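Local atomic coordinates of Ton_1535 (Thermococcus onnurineus, PDB entry 3ZPJ), a protein that is of unknown function but folds as an all-helical alpha-solenoid with an unusual left-handed helical turn. Residues Met87-Glu90 / Glu91-Met94; Ala147-Ser150 / Tyr151-Val155; Asp170-Pro173 / Ser174-Met178. All coordinates share one frame; numbering follows the deposited sequence.

Contact 1 of 3, residues Met87-Glu90 / Glu91-Met94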
loop_
_atom_site.group_PDB
_atom_site.type_symbol
_atom_site.label_atom_id
_atom_site.label_comp_id
_atom_site.label_asym_id
_atom_site.label_seq_id
_atom_site.Cartn_x
_atom_site.Cartn_y
_atom_site.Cartn_z
ATOM N N MET A 87 -16.475 -9.833 -2.448
ATOM C CA MET A 87 -17.020 -11.182 -2.635
ATOM C C MET A 87 -16.963 -11.721 -4.073
ATOM O O MET A 87 -17.642 -12.697 -4.398
ATOM C CB MET A 87 -18.463 -11.242 -2.141
ATOM C CG MET A 87 -18.660 -10.723 -0.734
ATOM S SD MET A 87 -20.374 -10.972 -0.251
ATOM C CE MET A 87 -21.196 -10.119 -1.603
ATOM N N GLU A 88 -16.173 -11.079 -4.926
ATOM C CA GLU A 88 -15.904 -11.573 -6.283
ATOM C C GLU A 88 -17.102 -11.589 -7.231
ATOM O O GLU A 88 -17.128 -12.356 -8.193
ATOM C CB GLU A 88 -15.232 -12.950 -6.239
ATOM C CG GLU A 88 -13.940 -12.947 -5.443
ATOM C CD GLU A 88 -13.281 -14.306 -5.376
ATOM O OE1 GLU A 88 -13.975 -15.330 -5.583
ATOM O OE2 GLU A 88 -12.060 -14.340 -5.117
ATOM N N TYR A 89 -18.087 -10.740 -6.960
ATOM C CA TYR A 89 -19.161 -10.504 -7.917
ATOM C C TYR A 89 -18.766 -9.309 -8.779
ATOM O O TYR A 89 -19.269 -8.195 -8.614
ATOM C CB TYR A 89 -20.483 -10.249 -7.204
ATOM C CG TYR A 89 -20.955 -11.420 -6.376
ATOM C CD1 TYR A 89 -21.710 -12.442 -6.947
ATOM C CD2 TYR A 89 -20.652 -11.508 -5.024
ATOM C CE1 TYR A 89 -22.144 -13.512 -6.195
ATOM C CE2 TYR A 89 -21.084 -12.578 -4.263
ATOM C CZ TYR A 89 -21.828 -13.575 -4.855
ATOM O OH TYR A 89 -22.260 -14.643 -4.101
ATOM N N GLU A 90 -17.851 -9.560 -9.699
ATOM C CA GLU A 90 -17.183 -8.493 -10.408
ATOM C C GLU A 90 -18.100 -7.759 -11.377
ATOM O O GLU A 90 -18.060 -6.536 -11.456
ATOM C CB GLU A 90 -15.958 -9.042 -11.132
ATOM C CG GLU A 90 -14.937 -7.990 -11.505
ATOM C CD GLU A 90 -13.741 -8.587 -12.212
ATOM O OE1 GLU A 90 -13.764 -9.808 -12.491
ATOM O OE2 GLU A 90 -12.778 -7.844 -12.490
ATOM N N GLU A 91 -18.923 -8.498 -12.111
ATOM C CA GLU A 91 -19.845 -7.872 -13.057
ATOM C C GLU A 91 -20.822 -6.976 -12.317
ATOM O O GLU A 91 -21.158 -5.884 -12.777
ATOM C CB GLU A 91 -20.610 -8.925 -13.850
ATOM C CG GLU A 91 -21.575 -8.360 -14.895
ATOM C CD GLU A 91 -22.241 -9.456 -15.731
ATOM O OE1 GLU A 91 -21.533 -10.121 -16.520
ATOM O OE2 GLU A 91 -23.469 -9.661 -15.594
ATOM N N ASP A 92 -21.263 -7.436 -11.155
ATOM C CA ASP A 92 -22.208 -6.673 -10.370
ATOM C C ASP A 92 -21.547 -5.467 -9.733
ATOM O O ASP A 92 -22.146 -4.399 -9.655
ATOM C CB ASP A 92 -22.849 -7.562 -9.318
ATOM C CG ASP A 92 -23.549 -8.760 -9.928
ATOM O OD1 ASP A 92 -24.697 -8.600 -10.398
ATOM O OD2 ASP A 92 -22.945 -9.853 -9.951
ATOM N N ALA A 93 -20.307 -5.637 -9.283
ATOM C CA ALA A 93 -19.557 -4.529 -8.706
ATOM C C ALA A 93 -19.397 -3.394 -9.710
ATOM O O ALA A 93 -19.575 -2.225 -9.360
ATOM C CB ALA A 93 -18.188 -4.995 -8.211
ATOM N N MET A 94 -19.062 -3.739 -10.953
ATOM C CA MET A 94 -18.769 -2.720 -11.955
ATOM C C MET A 94 -20.070 -2.079 -12.390
ATOM O O MET A 94 -20.104 -0.905 -12.758
ATOM C CB MET A 94 -17.982 -3.282 -13.156
ATOM C CG MET A 94 -16.454 -3.484 -12.920
ATOM S SD MET A 94 -15.498 -2.047 -12.325
ATOM C CE MET A 94 -13.822 -2.631 -12.485
#
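Tyr89 and Glu90 hold on to the residues after them chiefly through their backbone carbonyls, as the chain winds into helix 90-104. Ala93 N gives its hydrogen to Tyr89 O at 2.8 Å; Glu90, the residue with the most surface covered, holds Met94 N through its O at 3.0 Å. The small methyl of Ala93 fits its buried place, with CB 3.4 Å from Tyr89 O and Leu84 and Ala85 of helix 70-86 beside it. Tyr89 sits at the N-cap and sends its ring away from the new helix, so the side-chain contact is made near its root: Asp92 OD2 comes within 3.7 Å of Tyr89 CB. Asp92 manages this because its CG stands beside its own backbone N (chi1 -58°), which turns the carboxylate back toward the tyrosine, its plane 66° from that of the ring. The side chain of Glu90 lies against Tyr129, which also touches Ala93 and Met94. Just upstream, Glu88, with positive phi, closes a Schellman motif ending helix 70-86. Three consecutive acids, Glu90, Glu91 and Asp92, fall in the first turn, where their negative charge probably interacts favourably with the positive end of the helix dipole.

Contact 2 of 3, residues Ala147-Ser150 / Tyr151-Val155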
loop_
_atom_site.group_PDB
_atom_site.type_symbol
_atom_site.label_atom_id
_atom_site.label_comp_id
_atom_site.label_asym_id
_atom_site.label_seq_id
_atom_site.Cartn_x
_atom_site.Cartn_y
_atom_site.Cartn_z
ATOM N N ALA A 147 -12.488 23.990 -11.484
ATOM C CA ALA A 147 -13.665 24.754 -11.097
ATOM C C ALA A 147 -13.346 26.237 -10.959
ATOM O O ALA A 147 -12.195 26.613 -10.723
ATOM C CB ALA A 147 -14.246 24.219 -9.812
ATOM N N GLU A 148 -14.368 27.076 -11.099
ATOM C CA GLU A 148 -14.152 28.509 -11.117
ATOM C C GLU A 148 -14.595 29.172 -9.825
ATOM O O GLU A 148 -15.238 30.220 -9.850
ATOM C CB GLU A 148 -14.871 29.146 -12.310
ATOM C CG GLU A 148 -14.226 30.441 -12.790
ATOM C CD GLU A 148 -15.097 31.200 -13.780
ATOM O OE1 GLU A 148 -16.191 30.699 -14.122
ATOM O OE2 GLU A 148 -14.689 32.297 -14.214
ATOM N N THR A 149 -14.260 28.559 -8.696
ATOM C CA THR A 149 -14.418 29.226 -7.412
ATOM C C THR A 149 -13.077 29.823 -7.050
ATOM O O THR A 149 -12.145 29.807 -7.857
ATOM C CB THR A 149 -14.853 28.270 -6.310
ATOM O OG1 THR A 149 -15.501 27.137 -6.894
ATOM C CG2 THR A 149 -15.820 28.969 -5.362
ATOM N N SER A 150 -12.965 30.353 -5.839
ATOM C CA SER A 150 -11.713 30.978 -5.433
ATOM C C SER A 150 -10.784 29.963 -4.783
ATOM O O SER A 150 -11.245 28.941 -4.280
ATOM C CB SER A 150 -11.963 32.151 -4.494
ATOM O OG SER A 150 -10.913 33.084 -4.607
ATOM N N TYR A 151 -9.486 30.265 -4.818
ATOM C CA TYR A 151 -8.414 29.398 -4.319
ATOM C C TYR A 151 -8.822 28.617 -3.069
ATOM O O TYR A 151 -8.797 27.386 -3.050
ATOM C CB TYR A 151 -7.198 30.269 -4.016
ATOM C CG TYR A 151 -5.876 29.565 -3.857
ATOM C CD1 TYR A 151 -5.340 28.786 -4.881
ATOM C CD2 TYR A 151 -5.125 29.729 -2.698
ATOM C CE1 TYR A 151 -4.091 28.146 -4.732
ATOM C CE2 TYR A 151 -3.887 29.106 -2.540
ATOM C CZ TYR A 151 -3.369 28.315 -3.556
ATOM O OH TYR A 151 -2.131 27.710 -3.383
ATOM N N THR A 152 -9.253 29.350 -2.047
ATOM C CA THR A 152 -9.517 28.789 -0.722
ATOM C C THR A 152 -10.519 27.620 -0.686
ATOM O O THR A 152 -10.360 26.682 0.109
ATOM C CB THR A 152 -9.885 29.916 0.300
ATOM O OG1 THR A 152 -11.255 30.318 0.140
ATOM C CG2 THR A 152 -8.973 31.139 0.103
ATOM N N HIS A 153 -11.527 27.654 -1.557
ATOM C CA HIS A 153 -12.556 26.606 -1.581
ATOM C C HIS A 153 -12.021 25.339 -2.226
ATOM O O HIS A 153 -12.422 24.228 -1.877
ATOM C CB HIS A 153 -13.799 27.097 -2.321
ATOM C CG HIS A 153 -14.123 28.534 -2.048
ATOM N ND1 HIS A 153 -13.763 29.555 -2.901
ATOM C CD2 HIS A 153 -14.739 29.121 -0.994
ATOM C CE1 HIS A 153 -14.162 30.708 -2.394
ATOM N NE2 HIS A 153 -14.753 30.473 -1.238
ATOM N N LYS A 154 -11.104 25.509 -3.170
ATOM C CA LYS A 154 -10.478 24.367 -3.817
ATOM C C LYS A 154 -9.546 23.671 -2.847
ATOM O O LYS A 154 -9.378 22.456 -2.914
ATOM C CB LYS A 154 -9.693 24.780 -5.068
ATOM C CG LYS A 154 -10.510 25.517 -6.151
ATOM C CD LYS A 154 -9.639 25.642 -7.394
ATOM C CE LYS A 154 -10.218 26.504 -8.456
ATOM N NZ LYS A 154 -9.269 26.558 -9.618
ATOM N N VAL A 155 -8.946 24.434 -1.939
ATOM C CA VAL A 155 -7.902 23.882 -1.071
ATOM C C VAL A 155 -8.379 22.721 -0.202
ATOM O O VAL A 155 -7.777 21.648 -0.221
ATOM C CB VAL A 155 -7.200 24.961 -0.218
ATOM C CG1 VAL A 155 -6.496 24.327 0.976
ATOM C CG2 VAL A 155 -6.196 25.721 -1.071
#
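The imidazole of His153 folds back against Ser150, the N-cap residue of helix 151-170. With CG beside the backbone N (chi1 -38°), His153 ND1 donates to Ser150 O at 2.9 Å, the oxygen tilted out of the ring plane. His153 N bonds the same oxygen at 3.0 Å, and both donors approach from one face of the carbonyl plane, well above it. Ser150 N lies at the ring edge, in plane, 3.1 Å from His153 ND1 in a weak bond; since this one needs ND1 bare and the other needs it protonated, a single tautomer cannot satisfy both. Thr149 crosses the histidine at about a right angle, its CG2 3.3 Å from His153 ND1, and Thr152 OG1 sits 3.7 Å above the centre of one ring face. Ile111 of helix 110-126 touches both Thr149 and His153. Lys154, long and flexible enough to span the turn, runs extended back along the loop, so that its CE passes 3.0 Å from Ala147 O and its NZ bonds Ile145 O. Replacing Lys154 with an alanine would probably cost Ile145 O this partner and strip the loop of its aliphatic cover beside Ala147. Ser150 makes no capping bond with its side chain, and the weak return bond to His153, three residues on, recalls one half of a capping box at the start of a helix in a helix-loop-helix turn of the solenoid.

Contact 3 of 3, residues Asp170-Pro173 / Ser174-Met178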
loop_
_atom_site.group_PDB
_atom_site.type_symbol
_atom_site.label_atom_id
_atom_site.label_comp_id
_atom_site.label_asym_id
_atom_site.label_seq_id
_atom_site.Cartn_x
_atom_site.Cartn_y
_atom_site.Cartn_z
ATOM N N ASP A 170 -2.457 2.971 1.745
ATOM C CA ASP A 170 -2.275 2.161 2.937
ATOM C C ASP A 170 -2.950 0.789 2.849
ATOM O O ASP A 170 -2.555 -0.143 3.554
ATOM C CB ASP A 170 -2.795 2.890 4.179
ATOM C CG ASP A 170 -1.888 4.028 4.611
ATOM O OD1 ASP A 170 -0.691 4.046 4.233
ATOM O OD2 ASP A 170 -2.386 4.908 5.332
ATOM N N THR A 171 -3.963 0.653 2.000
ATOM C CA THR A 171 -4.676 -0.622 1.945
ATOM C C THR A 171 -4.131 -1.513 0.856
ATOM O O THR A 171 -4.604 -2.628 0.696
ATOM C CB THR A 171 -6.211 -0.463 1.718
ATOM O OG1 THR A 171 -6.453 0.026 0.395
ATOM C CG2 THR A 171 -6.822 0.502 2.740
ATOM N N LEU A 172 -3.161 -1.010 0.091
ATOM C CA LEU A 172 -2.628 -1.739 -1.059
ATOM C C LEU A 172 -1.239 -2.301 -0.816
ATOM O O LEU A 172 -0.507 -1.818 0.047
ATOM C CB LEU A 172 -2.582 -0.826 -2.282
ATOM C CG LEU A 172 -3.957 -0.421 -2.800
ATOM C CD1 LEU A 172 -3.831 0.660 -3.870
ATOM C CD2 LEU A 172 -4.722 -1.628 -3.332
ATOM N N PRO A 173 -0.870 -3.337 -1.574
ATOM C CA PRO A 173 0.531 -3.760 -1.533
ATOM C C PRO A 173 1.433 -2.687 -2.159
ATOM O O PRO A 173 0.954 -1.869 -2.971
ATOM C CB PRO A 173 0.533 -5.040 -2.378
ATOM C CG PRO A 173 -0.642 -4.876 -3.313
ATOM C CD PRO A 173 -1.683 -4.178 -2.471
ATOM N N SER A 174 2.713 -2.702 -1.786
ATOM C CA SER A 174 3.684 -1.682 -2.195
ATOM C C SER A 174 3.656 -1.355 -3.688
ATOM O O SER A 174 3.669 -0.182 -4.056
ATOM C CB SER A 174 5.126 -2.060 -1.781
ATOM O OG SER A 174 5.336 -1.957 -0.374
ATOM N N ASN A 175 3.620 -2.364 -4.555
ATOM C CA ASN A 175 3.715 -2.060 -5.984
ATOM C C ASN A 175 2.494 -1.279 -6.456
ATOM O O ASN A 175 2.598 -0.393 -7.293
ATOM C CB ASN A 175 3.922 -3.315 -6.834
ATOM C CG ASN A 175 2.776 -4.282 -6.719
ATOM O OD1 ASN A 175 2.163 -4.413 -5.664
ATOM N ND2 ASN A 175 2.471 -4.960 -7.807
ATOM N N GLU A 176 1.341 -1.590 -5.886
ATOM C CA GLU A 176 0.130 -0.883 -6.256
ATOM C C GLU A 176 -0.003 0.423 -5.488
ATOM O O GLU A 176 -0.531 1.393 -6.013
ATOM C CB GLU A 176 -1.091 -1.786 -6.071
ATOM C CG GLU A 176 -1.076 -2.992 -7.016
ATOM C CD GLU A 176 -2.109 -4.050 -6.636
ATOM O OE1 GLU A 176 -2.819 -3.864 -5.614
ATOM O OE2 GLU A 176 -2.208 -5.070 -7.360
ATOM N N ALA A 177 0.521 0.460 -4.265
ATOM C CA ALA A 177 0.344 1.625 -3.400
ATOM C C ALA A 177 1.127 2.853 -3.850
ATOM O O ALA A 177 0.741 3.992 -3.566
ATOM C CB ALA A 177 0.698 1.274 -1.957
ATOM N N MET A 178 2.216 2.621 -4.573
ATOM C CA MET A 178 3.166 3.688 -4.861
ATOM C C MET A 178 2.545 4.906 -5.572
ATOM O O MET A 178 2.765 6.043 -5.166
ATOM C CB MET A 178 4.399 3.149 -5.628
ATOM C CG MET A 178 5.660 3.984 -5.378
ATOM S SD MET A 178 6.315 3.804 -3.681
ATOM C CE MET A 178 6.756 2.063 -3.788
#
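Glu176 keeps its CG beside the backbone N (chi1 -65°) and its chain extended beyond, which swings the carboxylate back over the loop to Pro173 and Leu172. Glu176 OE1 comes 3.3 Å from Pro173 CG and 3.7 Å from Leu172 CD2, the glutamate crossing the leucine at about a right angle and the proline at a slant. These are carbon-to-oxygen contacts, in which the polar end of a long side chain lies along apolar neighbours. Asn175 reaches the same proline from another side: its CG takes the place between the backbone N and the carbonyl carbon (chi1 62°), bringing Asn175 OD1 to 3.7 Å from Pro173 CG. Leu172 CB meets Ala177 CB at 3.9 Å, the apolar part of the contact; alanine's small methyl suits a buried place against Leu172 CB and Pro173 O. The backbone fixes the turn. Ala177 N donates to Pro173 O over 2.7 Å, and Glu176 N adds a weak bond to the same oxygen. Proline suits this N-cap position: its ring removes an N-H that no preceding helical turn is there to receive, and it stiffens the loop just before the helix. The surroundings tie the corner to helix 194-209, the loop after it and helix 216-223. Ser174 OG bonds the carbonyls of Val210 and Ala207, Leu172 O accepts from Arg219 of helix 216-223, and Asp170 forms a salt bridge with Lys203 of helix 194-209. Just Thr171, Leu172 and Pro173 separate helix 151-170 from helix 174-190, which makes this a short connection, a helix-loop-helix corner of the kind from which alpha-solenoids are built.

Overall arrangement
All three contacts lie at a loop leading into a helix, yet their settings differ. Contact 3 is near the centre of the chain and partly buried; contacts 1 and 2 are on the surface, with centres about 22 and 30 Å from the chain centre. Contacts 2 and 3 bracket the same element, helix 151-170, at its start and just past its end, whereas contact 1 joins the earlier helices 70-86 and 90-104. Their centres are about 36 Å apart for contacts 1 and 2, and 21 Å for 1 and 3. Chemistry follows place: acidic residues at contact 1, histidine and lysine reaching backbone carbonyls at contact 2, and a leucine-alanine pair and a proline flanked by side-chain oxygens at contact 3.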